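CDP-glucose-4,6-dehydratase (Yersinia pseudotuberculosis, PDB 1RKX) converts CDP-glucose to CDP-4-dehydro-6-deoxyglucose with loss of water, using bound NAD in a Rossmann-type fold of the short-chain dehydrogenase/reductase family. Local coordinates at residues Val12-His17 and Trp24-Leu29. Residues are numbered along the deposited sequence; the frame is centred on the assembly and turned at random.
Sequences VFVTGH and WLSLWL. With NAD (nicotinamide-adenine-dinucleotide), chain G.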
loop_
_atom_site.group_PDB
_atom_site.type_symbol
_atom_site.label_atom_id
_atom_site.label_comp_id
_atom_site.label_asym_id
_atom_site.label_seq_id
_atom_site.Cartn_x
_atom_site.Cartn_y
_atom_site.Cartn_z
ATOM N N VAL C 12 33.106 -22.432 -1.259
ATOM C CA VAL C 12 32.446 -21.137 -1.120
ATOM C C VAL C 12 33.251 -19.999 -1.742
ATOM O O VAL C 12 34.439 -19.824 -1.452
ATOM C CB VAL C 12 32.191 -20.825 0.378
ATOM C CG1 VAL C 12 31.313 -19.584 0.524
ATOM C CG2 VAL C 12 31.540 -22.024 1.050
ATOM N N PHE C 13 32.584 -19.225 -2.595
ATOM C CA PHE C 13 33.198 -18.096 -3.283
ATOM C C PHE C 13 32.670 -16.826 -2.620
ATOM O O PHE C 13 31.462 -16.634 -2.523
ATOM C CB PHE C 13 32.800 -18.122 -4.762
ATOM C CG PHE C 13 33.539 -17.123 -5.615
ATOM C CD1 PHE C 13 34.809 -17.409 -6.102
ATOM C CD2 PHE C 13 32.949 -15.908 -5.955
ATOM C CE1 PHE C 13 35.488 -16.498 -6.923
ATOM C CE2 PHE C 13 33.615 -14.988 -6.772
ATOM C CZ PHE C 13 34.887 -15.284 -7.257
ATOM N N VAL C 14 33.574 -15.963 -2.171
ATOM C CA VAL C 14 33.178 -14.735 -1.496
ATOM C C VAL C 14 33.759 -13.469 -2.125
ATOM O O VAL C 14 34.972 -13.274 -2.106
ATOM C CB VAL C 14 33.627 -14.755 -0.012
ATOM C CG1 VAL C 14 33.197 -13.459 0.682
ATOM C CG2 VAL C 14 33.051 -15.975 0.700
ATOM N N THR C 15 32.911 -12.607 -2.683
ATOM C CA THR C 15 33.431 -11.359 -3.232
ATOM C C THR C 15 33.481 -10.413 -2.044
ATOM O O THR C 15 32.634 -10.499 -1.146
ATOM C CB THR C 15 32.520 -10.744 -4.333
ATOM O OG1 THR C 15 31.256 -10.356 -3.769
ATOM C CG2 THR C 15 32.300 -11.738 -5.462
ATOM N N GLY C 16 34.469 -9.526 -2.023
ATOM C CA GLY C 16 34.587 -8.589 -0.923
ATOM C C GLY C 16 35.200 -9.193 0.330
ATOM O O GLY C 16 34.977 -8.695 1.436
ATOM N N HIS C 17 35.975 -10.263 0.163
ATOM C CA HIS C 17 36.618 -10.923 1.291
ATOM C C HIS C 17 37.707 -10.076 1.955
ATOM O O HIS C 17 38.117 -10.372 3.079
ATOM C CB HIS C 17 37.219 -12.266 0.853
ATOM C CG HIS C 17 38.455 -12.133 0.015
ATOM N ND1 HIS C 17 38.467 -11.492 -1.206
ATOM C CD2 HIS C 17 39.720 -12.575 0.219
ATOM C CE1 HIS C 17 39.683 -11.548 -1.721
ATOM N NE2 HIS C 17 40.462 -12.199 -0.876
ATOM N N TRP C 24 35.362 -11.151 8.244
ATOM C CA TRP C 24 34.789 -11.948 9.327
ATOM C C TRP C 24 34.088 -13.183 8.765
ATOM O O TRP C 24 34.212 -14.273 9.320
ATOM C CB TRP C 24 33.805 -11.121 10.166
ATOM C CG TRP C 24 34.479 -10.250 11.195
ATOM C CD1 TRP C 24 34.709 -8.912 11.118
ATOM C CD2 TRP C 24 35.019 -10.678 12.452
ATOM N NE1 TRP C 24 35.360 -8.471 12.253
ATOM C CE2 TRP C 24 35.562 -9.539 13.087
ATOM C CE3 TRP C 24 35.097 -11.918 13.103
ATOM C CZ2 TRP C 24 36.176 -9.599 14.347
ATOM C CZ3 TRP C 24 35.709 -11.982 14.359
ATOM C CH2 TRP C 24 36.239 -10.825 14.964
ATOM N N LEU C 25 33.361 -13.023 7.662
ATOM C CA LEU C 25 32.669 -14.163 7.062
ATOM C C LEU C 25 33.663 -15.214 6.561
ATOM O O LEU C 25 33.466 -16.417 6.776
ATOM C CB LEU C 25 31.774 -13.727 5.898
ATOM C CG LEU C 25 30.989 -14.884 5.256
ATOM C CD1 LEU C 25 30.043 -15.500 6.282
ATOM C CD2 LEU C 25 30.201 -14.389 4.049
ATOM N N SER C 26 34.718 -14.763 5.889
ATOM C CA SER C 26 35.732 -15.677 5.370
ATOM C C SER C 26 36.397 -16.448 6.507
ATOM O O SER C 26 36.593 -17.661 6.407
ATOM C CB SER C 26 36.777 -14.908 4.564
ATOM O OG SER C 26 36.186 -14.366 3.392
ATOM N N LEU C 27 36.739 -15.746 7.585
ATOM C CA LEU C 27 37.358 -16.387 8.744
ATOM C C LEU C 27 36.405 -17.418 9.337
ATOM O O LEU C 27 36.818 -18.520 9.714
ATOM C CB LEU C 27 37.702 -15.356 9.816
ATOM C CG LEU C 27 38.906 -14.448 9.579
ATOM C CD1 LEU C 27 38.966 -13.374 10.666
ATOM C CD2 LEU C 27 40.181 -15.294 9.572
ATOM N N TRP C 28 35.125 -17.059 9.415
ATOM C CA TRP C 28 34.108 -17.948 9.968
ATOM C C TRP C 28 34.011 -19.219 9.128
ATOM O O TRP C 28 34.020 -20.331 9.661
ATOM C CB TRP C 28 32.745 -17.245 9.997
ATOM C CG TRP C 28 31.746 -17.871 10.946
ATOM C CD1 TRP C 28 31.725 -19.168 11.391
ATOM C CD2 TRP C 28 30.611 -17.226 11.543
ATOM N NE1 TRP C 28 30.649 -19.366 12.227
ATOM C CE2 TRP C 28 29.949 -18.192 12.339
ATOM C CE3 TRP C 28 30.090 -15.928 11.482
ATOM C CZ2 TRP C 28 28.789 -17.896 13.069
ATOM C CZ3 TRP C 28 28.931 -15.633 12.211
ATOM C CH2 TRP C 28 28.297 -16.618 12.994
ATOM N N LEU C 29 33.921 -19.046 7.813
ATOM C CA LEU C 29 33.834 -20.170 6.886
ATOM C C LEU C 29 35.073 -21.059 7.018
ATOM O O LEU C 29 34.965 -22.286 7.037
ATOM C CB LEU C 29 33.712 -19.657 5.445
ATOM C CG LEU C 29 32.379 -18.985 5.088
ATOM C CD1 LEU C 29 32.488 -18.253 3.751
ATOM C CD2 LEU C 29 31.285 -20.047 5.034
HETATM P PA NAD G . 34.262 -2.750 3.263
HETATM O O1A NAD G . 34.611 -1.504 2.547
HETATM O O2A NAD G . 35.082 -3.099 4.454
HETATM O O5B NAD G . 34.295 -4.007 2.260
HETATM C C5B NAD G . 33.960 -3.798 0.867
HETATM C C4B NAD G . 34.583 -4.884 -0.013
HETATM O O4B NAD G . 34.160 -4.491 -1.339
HETATM C C3B NAD G . 36.103 -4.837 -0.027
HETATM O O3B NAD G . 36.569 -6.186 0.183
HETATM C C2B NAD G . 36.408 -4.272 -1.402
HETATM O O2B NAD G . 37.712 -4.664 -1.913
HETATM C C1B NAD G . 35.230 -4.768 -2.201
HETATM N N9A NAD G . 35.042 -4.025 -3.438
HETATM C C8A NAD G . 34.602 -2.736 -3.587
HETATM N N7A NAD G . 34.550 -2.337 -4.856
HETATM C C5A NAD G . 34.985 -3.438 -5.567
HETATM C C6A NAD G . 35.160 -3.648 -6.953
HETATM N N6A NAD G . 34.924 -2.775 -7.910
HETATM N N1A NAD G . 35.619 -4.876 -7.352
HETATM C C2A NAD G . 35.877 -5.809 -6.379
HETATM N N3A NAD G . 35.753 -5.726 -5.072
HETATM C C4A NAD G . 35.295 -4.495 -4.715
HETATM O O3 NAD G . 32.750 -2.685 3.643
HETATM P PN NAD G . 31.803 -3.735 4.467
HETATM O O1N NAD G . 31.392 -2.992 5.661
HETATM O O2N NAD G . 32.606 -4.947 4.772
HETATM O O5D NAD G . 30.573 -3.934 3.492
HETATM C C5D NAD G . 30.345 -5.256 2.992
HETATM C C4D NAD G . 29.087 -5.281 2.147
HETATM O O4D NAD G . 27.999 -4.992 3.088
HETATM C C3D NAD G . 28.919 -4.239 1.041
HETATM O O3D NAD G . 28.091 -4.810 0.008
HETATM C C2D NAD G . 28.195 -3.113 1.767
HETATM O O2D NAD G . 27.522 -2.259 0.827
HETATM C C1D NAD G . 27.240 -3.898 2.628
HETATM N N1N NAD G . 26.734 -3.111 3.747
HETATM C C2N NAD G . 27.504 -2.831 4.890
HETATM C C3N NAD G . 26.918 -2.096 6.054
HETATM C C7N NAD G . 27.776 -1.893 7.235
HETATM O O7N NAD G . 27.265 -1.302 8.199
HETATM N N7N NAD G . 29.056 -2.313 7.308
HETATM C C4N NAD G . 25.525 -1.522 5.923
HETATM C C5N NAD G . 24.860 -1.890 4.635
HETATM C C6N NAD G . 25.400 -2.603 3.669
#
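Ser26 OG is hydrogen-bonded to Gly22 O, one turn back in its own helix, and rests against the root of the His17 side chain, 3.5 Å from His17 CB. The touch on His17 is a van der Waals one. OG lies beside the Ser26 backbone N (chi1 -66°), and this brings it within reach of the Gly22 carbonyl. The same oxygen also approaches Val14 CG1, at 4.1 Å. The His17 ring is gripped at both nitrogens: ND1 is hydrogen-bonded to Ser40 OG and NE2 to Ser61 OG. Together these two bonds fix the rotation of the buried imidazole.

Further along, the contact is purely apolar. One methyl of Leu29, CD1, serves both valines. It meets Val12 CG1 tip to tip at 3.7 Å and Val14 CG2 in the same manner at 3.8 Å. Different branches are used: Val12 offers the methyl anti to its backbone N (chi1 -171°), Val14 the methyl beside its backbone N, CG2. The two valines are on the same face of the strand, two residues apart. The buried area is modest, 209 Å² in total.

The turn from Gly16 leads from the strand into helix 20-31. Gly16, Gly19 and Gly22 match the GxxGxxG pattern of the Rossmann dinucleotide-binding motif. Gly16 O lies 3.2 Å from NAD O3B, on the adenosine ribose.

Strand 12-15 and helix 24-29 run nearly antiparallel (166°), with their axes 9.9 Å apart. They are the first strand and helix of the beta-alpha-beta unit completed by strand 35-40. Val36 of that strand touches both Val14 and Leu29. Helices 236-251 and 342-355 pack on other side chains of helix 20-31, including Trp24 and Trp28.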